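Local coordinates for protein DyP2 (Amycolatopsis sp. ATCC 39116, PDB 4G2C) that acts as a multifunctional dye-decolorising peroxidase from a lignin-reactive bacterium, probably using its heme and hydrogen peroxide to oxidise dyes and other compounds, at residues A374-T379 against M406-N411; S269-R274 against E480-P485. All coordinates share one frame; numbering follows the deposited sequence.

Contact 1 (A374-T379 against M406-N411). With HEM (protoporphyrin IX containing Fe), chain C; ACT (acetate ion), chain O; ACT (acetate ion), chain X.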
loop_
_atom_site.group_PDB
_atom_site.type_symbol
_atom_site.label_atom_id
_atom_site.label_comp_id
_atom_site.label_asym_id
_atom_site.label_seq_id
_atom_site.Cartn_x
_atom_site.Cartn_y
_atom_site.Cartn_z
ATOM N N ALA A 374 2.140 6.211 -1.887
ATOM C CA ALA A 374 1.509 6.089 -0.585
ATOM C C ALA A 374 0.717 4.780 -0.442
ATOM O O ALA A 374 -0.289 4.580 -1.117
ATOM C CB ALA A 374 0.580 7.255 -0.377
ATOM N N ARG A 375 1.160 3.909 0.456
ATOM C CA ARG A 375 0.475 2.648 0.712
ATOM C C ARG A 375 -0.444 2.819 1.920
ATOM O O ARG A 375 -0.045 3.401 2.937
ATOM C CB ARG A 375 1.488 1.528 0.966
ATOM C CG ARG A 375 2.436 1.224 -0.217
ATOM C CD ARG A 375 3.473 0.114 0.143
ATOM N NE ARG A 375 4.449 0.624 1.110
ATOM C CZ ARG A 375 4.871 -0.011 2.197
ATOM N NH1 ARG A 375 4.435 -1.242 2.486
ATOM N NH2 ARG A 375 5.744 0.596 2.995
ATOM N N ARG A 376 -1.670 2.314 1.809
ATOM C CA ARG A 376 -2.664 2.465 2.869
ATOM C C ARG A 376 -3.427 1.166 3.088
ATOM O O ARG A 376 -4.619 1.193 3.392
ATOM C CB ARG A 376 -3.668 3.559 2.486
ATOM C CG ARG A 376 -3.035 4.902 2.156
ATOM C CD ARG A 376 -2.616 5.630 3.427
ATOM N NE ARG A 376 -2.130 6.971 3.126
ATOM C CZ ARG A 376 -0.845 7.322 3.105
ATOM N NH1 ARG A 376 0.094 6.424 3.389
ATOM N NH2 ARG A 376 -0.501 8.573 2.807
ATOM N N GLY A 377 -2.746 0.032 2.926
ATOM C CA GLY A 377 -3.388 -1.268 2.991
ATOM C C GLY A 377 -3.790 -1.683 4.391
ATOM O O GLY A 377 -3.390 -1.067 5.378
ATOM N N GLN A 378 -4.611 -2.723 4.484
ATOM C CA GLN A 378 -4.927 -3.308 5.782
ATOM C C GLN A 378 -5.054 -4.810 5.615
ATOM O O GLN A 378 -5.558 -5.284 4.588
ATOM C CB GLN A 378 -6.204 -2.698 6.373
ATOM C CG GLN A 378 -6.539 -3.132 7.805
ATOM C CD GLN A 378 -5.390 -2.950 8.776
ATOM O OE1 GLN A 378 -4.429 -3.717 8.762
ATOM N NE2 GLN A 378 -5.483 -1.937 9.631
ATOM N N THR A 379 -4.548 -5.558 6.596
ATOM C CA THR A 379 -4.685 -7.018 6.572
ATOM C C THR A 379 -6.139 -7.483 6.724
ATOM O O THR A 379 -6.982 -6.787 7.297
ATOM C CB THR A 379 -3.850 -7.681 7.683
ATOM O OG1 THR A 379 -4.023 -6.962 8.915
ATOM C CG2 THR A 379 -2.374 -7.690 7.303
ATOM N N MET A 406 -3.911 -1.404 -0.585
ATOM C CA MET A 406 -4.474 -0.124 -1.021
ATOM C C MET A 406 -3.369 0.904 -1.211
ATOM O O MET A 406 -2.396 0.900 -0.461
ATOM C CB MET A 406 -5.514 0.368 -0.006
ATOM C CG MET A 406 -6.741 -0.537 0.064
ATOM S SD MET A 406 -7.983 0.010 1.233
ATOM C CE MET A 406 -7.429 -0.895 2.684
ATOM N N ALA A 407 -3.513 1.778 -2.212
ATOM C CA ALA A 407 -2.532 2.846 -2.451
ATOM C C ALA A 407 -3.144 4.020 -3.204
ATOM O O ALA A 407 -4.046 3.840 -4.014
ATOM C CB ALA A 407 -1.321 2.311 -3.207
ATOM N N PHE A 408 -2.654 5.224 -2.917
ATOM C CA PHE A 408 -3.004 6.399 -3.693
ATOM C C PHE A 408 -1.866 6.715 -4.656
ATOM O O PHE A 408 -0.694 6.669 -4.269
ATOM C CB PHE A 408 -3.289 7.591 -2.780
ATOM C CG PHE A 408 -4.585 7.480 -2.034
ATOM C CD1 PHE A 408 -5.798 7.570 -2.710
ATOM C CD2 PHE A 408 -4.598 7.271 -0.667
ATOM C CE1 PHE A 408 -7.007 7.462 -2.035
ATOM C CE2 PHE A 408 -5.795 7.168 0.013
ATOM C CZ PHE A 408 -7.011 7.265 -0.676
ATOM N N ASN A 409 -2.230 6.970 -5.915
ATOM C CA ASN A 409 -1.316 7.361 -6.984
ATOM C C ASN A 409 -1.854 8.611 -7.676
ATOM O O ASN A 409 -3.082 8.778 -7.829
ATOM C CB ASN A 409 -1.249 6.301 -8.080
ATOM C CG ASN A 409 -0.665 4.987 -7.621
ATOM O OD1 ASN A 409 -0.599 4.057 -8.416
ATOM N ND2 ASN A 409 -0.234 4.897 -6.354
ATOM N N SER A 410 -0.949 9.469 -8.137
ATOM C CA SER A 410 -1.358 10.546 -9.035
ATOM C C SER A 410 -1.294 10.063 -10.481
ATOM O O SER A 410 -1.829 10.692 -11.378
ATOM C CB SER A 410 -0.493 11.791 -8.836
ATOM O OG SER A 410 0.868 11.519 -9.094
ATOM N N ASN A 411 -0.643 8.928 -10.694
ATOM C CA ASN A 411 -0.483 8.354 -12.029
ATOM C C ASN A 411 -0.351 6.842 -11.866
ATOM O O ASN A 411 0.713 6.337 -11.512
ATOM C CB ASN A 411 0.760 8.935 -12.721
ATOM C CG ASN A 411 1.000 8.352 -14.120
ATOM O OD1 ASN A 411 0.712 7.187 -14.386
ATOM N ND2 ASN A 411 1.548 9.164 -15.009
HETATM C CHA HEM C . 7.295 -2.648 1.902
HETATM C CHB HEM C . 4.982 -6.883 2.487
HETATM C CHC HEM C . 2.327 -6.052 -1.495
HETATM C CHD HEM C . 5.166 -2.260 -2.489
HETATM C C1A HEM C . 6.892 -3.856 2.419
HETATM C C2A HEM C . 7.391 -4.451 3.642
HETATM C C3A HEM C . 6.745 -5.614 3.798
HETATM C C4A HEM C . 5.823 -5.793 2.691
HETATM C CMA HEM C . 6.935 -6.611 4.954
HETATM C CAA HEM C . 8.468 -3.821 4.569
HETATM C CBA HEM C . 7.796 -2.836 5.531
HETATM C CGA HEM C . 7.645 -1.461 4.922
HETATM O O1A HEM C . 8.638 -0.874 4.454
HETATM O O2A HEM C . 6.517 -0.925 4.898
HETATM C C1B HEM C . 4.060 -7.057 1.465
HETATM C C2B HEM C . 3.131 -8.170 1.278
HETATM C C3B HEM C . 2.403 -7.919 0.171
HETATM C C4B HEM C . 2.825 -6.648 -0.366
HETATM C CMB HEM C . 3.040 -9.417 2.193
HETATM C CAB HEM C . 1.273 -8.756 -0.468
HETATM C CBB HEM C . 0.609 -9.670 0.244
HETATM C C1C HEM C . 2.920 -4.996 -2.151
HETATM C C2C HEM C . 2.602 -4.539 -3.495
HETATM C C3C HEM C . 3.381 -3.477 -3.755
HETATM C C4C HEM C . 4.213 -3.239 -2.592
HETATM C CMC HEM C . 1.522 -5.152 -4.432
HETATM C CAC HEM C . 3.449 -2.657 -5.066
HETATM C CBC HEM C . 3.016 -3.163 -6.231
HETATM C C1D HEM C . 5.951 -1.982 -1.390
HETATM C C2D HEM C . 6.763 -0.801 -1.258
HETATM C C3D HEM C . 7.399 -0.933 0.117
HETATM C C4D HEM C . 6.935 -2.167 0.668
HETATM C CMD HEM C . 6.923 0.337 -2.281
HETATM C CAD HEM C . 8.376 0.014 0.784
HETATM C CBD HEM C . 9.691 -0.252 0.079
HETATM C CGD HEM C . 10.627 0.787 0.629
HETATM O O1D HEM C . 10.295 1.996 0.512
HETATM O O2D HEM C . 11.665 0.384 1.220
HETATM N NA HEM C . 5.940 -4.686 1.874
HETATM N NB HEM C . 3.832 -6.156 0.442
HETATM N NC HEM C . 3.911 -4.178 -1.630
HETATM N ND HEM C . 6.082 -2.752 -0.240
HETATM FE FE HEM C . 5.054 -4.605 0.056
HETATM C C ACT O . 0.488 -1.142 4.228
HETATM O O ACT O . 0.749 0.068 4.452
HETATM O OXT ACT O . 0.251 -1.476 3.037
HETATM C CH3 ACT O . 0.451 -2.143 5.343
HETATM C C ACT X . 1.929 8.823 6.047
HETATM O O ACT X . 0.833 8.258 6.264
HETATM O OXT ACT X . 2.135 9.204 4.864
HETATM C CH3 ACT X . 2.931 9.030 7.147
HETATM O O HOH W 1 1.339 8.408 -3.881
#
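Arg376 and Phe408 cross at about a right angle: the aliphatic CG of the arginine meets the ring at CD2, 4.0 Å away, while the guanidinium has the CB of Ala374 over one face and an acetate, probably from the crystallisation liquor, on the other. Its NE bonds to Asn57 O and its NH2 to Ile58 O. The guanidinium of Arg375 lies with one face over the heme, near C4D, and meets propionate oxygen O2A at its edge, where NH2 gives a nearly straight bond of 2.6 Å (165°). A bend at chi3 (-70°) lays it flat on the porphyrin. Between the strands, Phe408 N bonds to Ala374 O at 3.0 Å, and Arg376 N to Met406 O at 2.8 Å. Ala407, small enough for the close non-hydrogen-bonded pair with Arg375, brings CB within 3.3 Å of Ala374 O. With an alanine in place of Arg376, the carbonyls of Asn57 and Ile58 would probably lose these donors and Phe408 the methylene packed at CD2. At Gly377 a side chain would run close to Met406 N and into the site of a second such acetate, which takes a weak bond from Gly377 N. Antiparallel pairing thus presents Arg375 to the heme, consistent with its being the distal arginine of dye-decolorising peroxidases, at the sheet edge that borders the heme pocket.

Contact 2 (S269-R274 against E480-P485)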
loop_
_atom_site.group_PDB
_atom_site.type_symbol
_atom_site.label_atom_id
_atom_site.label_comp_id
_atom_site.label_asym_id
_atom_site.label_seq_id
_atom_site.Cartn_x
_atom_site.Cartn_y
_atom_site.Cartn_z
ATOM N N SER A 269 -7.269 11.871 -5.741
ATOM C CA SER A 269 -6.208 10.925 -5.998
ATOM C C SER A 269 -6.773 9.596 -6.514
ATOM O O SER A 269 -7.859 9.187 -6.113
ATOM C CB SER A 269 -5.388 10.716 -4.715
ATOM O OG SER A 269 -4.214 9.974 -4.983
ATOM N N TYR A 270 -6.030 8.941 -7.408
ATOM C CA TYR A 270 -6.326 7.574 -7.849
ATOM C C TYR A 270 -6.014 6.525 -6.768
ATOM O O TYR A 270 -5.036 6.648 -5.992
ATOM C CB TYR A 270 -5.561 7.231 -9.134
ATOM C CG TYR A 270 -5.935 8.093 -10.296
ATOM C CD1 TYR A 270 -7.103 7.851 -11.024
ATOM C CD2 TYR A 270 -5.137 9.170 -10.667
ATOM C CE1 TYR A 270 -7.452 8.656 -12.097
ATOM C CE2 TYR A 270 -5.471 9.970 -11.729
ATOM C CZ TYR A 270 -6.630 9.717 -12.438
ATOM O OH TYR A 270 -6.967 10.525 -13.501
ATOM N N PHE A 271 -6.849 5.491 -6.735
ATOM C CA PHE A 271 -6.864 4.537 -5.625
ATOM C C PHE A 271 -6.845 3.125 -6.170
ATOM O O PHE A 271 -7.703 2.760 -6.974
ATOM C CB PHE A 271 -8.124 4.773 -4.786
ATOM C CG PHE A 271 -8.242 3.900 -3.561
ATOM C CD1 PHE A 271 -7.390 4.073 -2.479
ATOM C CD2 PHE A 271 -9.247 2.939 -3.473
ATOM C CE1 PHE A 271 -7.519 3.284 -1.356
ATOM C CE2 PHE A 271 -9.389 2.155 -2.351
ATOM C CZ PHE A 271 -8.527 2.321 -1.290
ATOM N N VAL A 272 -5.845 2.347 -5.762
ATOM C CA VAL A 272 -5.760 0.933 -6.133
ATOM C C VAL A 272 -6.303 0.113 -4.989
ATOM O O VAL A 272 -5.851 0.277 -3.862
ATOM C CB VAL A 272 -4.300 0.459 -6.334
ATOM C CG1 VAL A 272 -4.274 -0.916 -7.015
ATOM C CG2 VAL A 272 -3.498 1.466 -7.117
ATOM N N PHE A 273 -7.275 -0.754 -5.268
ATOM C CA PHE A 273 -7.688 -1.785 -4.309
ATOM C C PHE A 273 -7.442 -3.166 -4.912
ATOM O O PHE A 273 -7.933 -3.465 -6.003
ATOM C CB PHE A 273 -9.169 -1.641 -3.915
ATOM C CG PHE A 273 -9.594 -2.593 -2.830
ATOM C CD1 PHE A 273 -9.789 -3.937 -3.108
ATOM C CD2 PHE A 273 -9.763 -2.155 -1.525
ATOM C CE1 PHE A 273 -10.155 -4.831 -2.103
ATOM C CE2 PHE A 273 -10.131 -3.037 -0.517
ATOM C CZ PHE A 273 -10.327 -4.375 -0.811
ATOM N N ARG A 274 -6.661 -3.995 -4.219
ATOM C CA ARG A 274 -6.394 -5.371 -4.655
ATOM C C ARG A 274 -6.404 -6.327 -3.449
ATOM O O ARG A 274 -5.627 -6.148 -2.505
ATOM C CB ARG A 274 -5.028 -5.471 -5.345
ATOM C CG ARG A 274 -4.973 -5.079 -6.816
ATOM C CD ARG A 274 -3.529 -4.768 -7.264
ATOM N NE ARG A 274 -2.722 -5.971 -7.503
ATOM C CZ ARG A 274 -2.748 -6.647 -8.649
ATOM N NH1 ARG A 274 -3.534 -6.227 -9.626
ATOM N NH2 ARG A 274 -2.001 -7.732 -8.827
ATOM N N GLU A 480 -9.948 -3.329 -8.107
ATOM C CA GLU A 480 -10.416 -2.314 -9.065
ATOM C C GLU A 480 -9.711 -0.978 -8.861
ATOM O O GLU A 480 -9.099 -0.745 -7.809
ATOM C CB GLU A 480 -11.950 -2.151 -8.967
ATOM C CG GLU A 480 -12.569 -1.145 -9.937
ATOM C CD GLU A 480 -12.248 -1.425 -11.411
ATOM O OE1 GLU A 480 -13.014 -2.158 -12.075
ATOM O OE2 GLU A 480 -11.241 -0.893 -11.916
ATOM N N TYR A 481 -9.792 -0.101 -9.862
ATOM C CA TYR A 481 -9.223 1.244 -9.746
ATOM C C TYR A 481 -10.309 2.289 -9.537
ATOM O O TYR A 481 -11.360 2.235 -10.174
ATOM C CB TYR A 481 -8.435 1.634 -10.998
ATOM C CG TYR A 481 -7.245 0.780 -11.322
ATOM C CD1 TYR A 481 -6.375 0.355 -10.326
ATOM C CD2 TYR A 481 -6.990 0.391 -12.639
ATOM C CE1 TYR A 481 -5.263 -0.427 -10.633
ATOM C CE2 TYR A 481 -5.891 -0.390 -12.958
ATOM C CZ TYR A 481 -5.026 -0.802 -11.952
ATOM O OH TYR A 481 -3.924 -1.579 -12.261
ATOM N N PHE A 482 -10.023 3.258 -8.669
ATOM C CA PHE A 482 -10.979 4.301 -8.300
ATOM C C PHE A 482 -10.306 5.692 -8.275
ATOM O O PHE A 482 -9.100 5.825 -8.431
ATOM C CB PHE A 482 -11.531 4.041 -6.897
ATOM C CG PHE A 482 -12.228 2.701 -6.718
ATOM C CD1 PHE A 482 -11.499 1.544 -6.468
ATOM C CD2 PHE A 482 -13.611 2.620 -6.724
ATOM C CE1 PHE A 482 -12.136 0.327 -6.267
ATOM C CE2 PHE A 482 -14.249 1.412 -6.525
ATOM C CZ PHE A 482 -13.517 0.264 -6.297
ATOM N N PHE A 483 -11.098 6.720 -8.037
ATOM C CA PHE A 483 -10.578 8.046 -7.807
ATOM C C PHE A 483 -11.287 8.560 -6.558
ATOM O O PHE A 483 -12.518 8.520 -6.491
ATOM C CB PHE A 483 -10.898 8.929 -9.020
ATOM C CG PHE A 483 -10.310 10.309 -8.952
ATOM C CD1 PHE A 483 -8.951 10.511 -9.151
ATOM C CD2 PHE A 483 -11.117 11.406 -8.721
ATOM C CE1 PHE A 483 -8.402 11.795 -9.096
ATOM C CE2 PHE A 483 -10.581 12.692 -8.676
ATOM C CZ PHE A 483 -9.219 12.886 -8.863
ATOM N N MET A 484 -10.539 9.011 -5.554
ATOM C CA MET A 484 -11.179 9.746 -4.467
ATOM C C MET A 484 -11.255 11.215 -4.872
ATOM O O MET A 484 -10.243 11.900 -4.947
ATOM C CB MET A 484 -10.455 9.614 -3.121
ATOM C CG MET A 484 -9.743 8.306 -2.843
ATOM S SD MET A 484 -10.662 6.751 -2.875
ATOM C CE MET A 484 -10.745 6.449 -4.628
ATOM N N PRO A 485 -12.463 11.696 -5.160
ATOM C CA PRO A 485 -12.646 13.087 -5.578
ATOM C C PRO A 485 -12.643 14.038 -4.400
ATOM O O PRO A 485 -12.655 13.617 -3.243
ATOM C CB PRO A 485 -14.028 13.071 -6.233
ATOM C CG PRO A 485 -14.735 11.953 -5.560
ATOM C CD PRO A 485 -13.708 10.914 -5.264
HETATM O O HOH W 2 -4.864 -4.018 -10.670
#
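A regular antiparallel beta ladder joins Ser269-Phe273 to Glu480-Met484, part of the sheet of the heme-bearing half of the chain, which probably has the ferredoxin-like fold of this family. Ser269 with Met484, Phe271 with Phe482 and Phe273 with Glu480 are hydrogen-bonded pairs, each tied by two backbone bonds; Met484 N to Ser269 O, at 2.7 Å, is the shortest. Between them Tyr270 faces Phe483 across a non-hydrogen-bonded pair whose CA atoms are 4.3 Å apart. The two rings form a T-shaped stack: the CD1 edge of Phe483 meets the face of Tyr270, off centre, with planes at 62° and centroids 5.0 Å apart. Farther along that face Val272 and Tyr481 lie side by side, CG1 of the valine meeting the ring edge at CE1 (3.8 Å), while Tyr481 OH reaches a water shared with Arg274 NH1. Phe271, Phe482 and Met484 meet on the other face. The Phe271 ring is carried beside its own carbonyl carbon (chi1 -177°), where Phe482 CD1 meets its edge. Met484 SD sits 4.3 Å from the centroid of the Phe271 ring, oblique to the ring normal, a Met-aromatic contact, although the exact placing of the end of Met484 is doubtful. Glu480 OE2 accepts the N-H of Tyr481 on its anti lone pair at 2.6 Å. Strand 402-409 pairs with the other side of 269-274, helix 416-424 packs on Val272 and Tyr481, and Phe273 meets Phe71 of strand 66-74 edge-to-face.

Overall arrangement
Both contacts are buried and belong to one sheet, in which strands 402-409 and 267-278 are neighbours; backbone bonds from Asn409 to Tyr270 and from Val272 to Ala407 fuse the two ladders, and Phe408 packs against Ser269. Along the chain, contact 1 is nested inside the loop closed by contact 2. Their centres are about 8 Å apart, yet their chemistry differs. Contact 1 lies near the centre of the chain beside the heme, has a short, interrupted ladder and carries two arginines whose charged ends find partners beyond it. Contact 2, about 12 Å from that centre, has the longer ladder and is dominated by aromatic rings and a thioether, as befits a hydrophobic core.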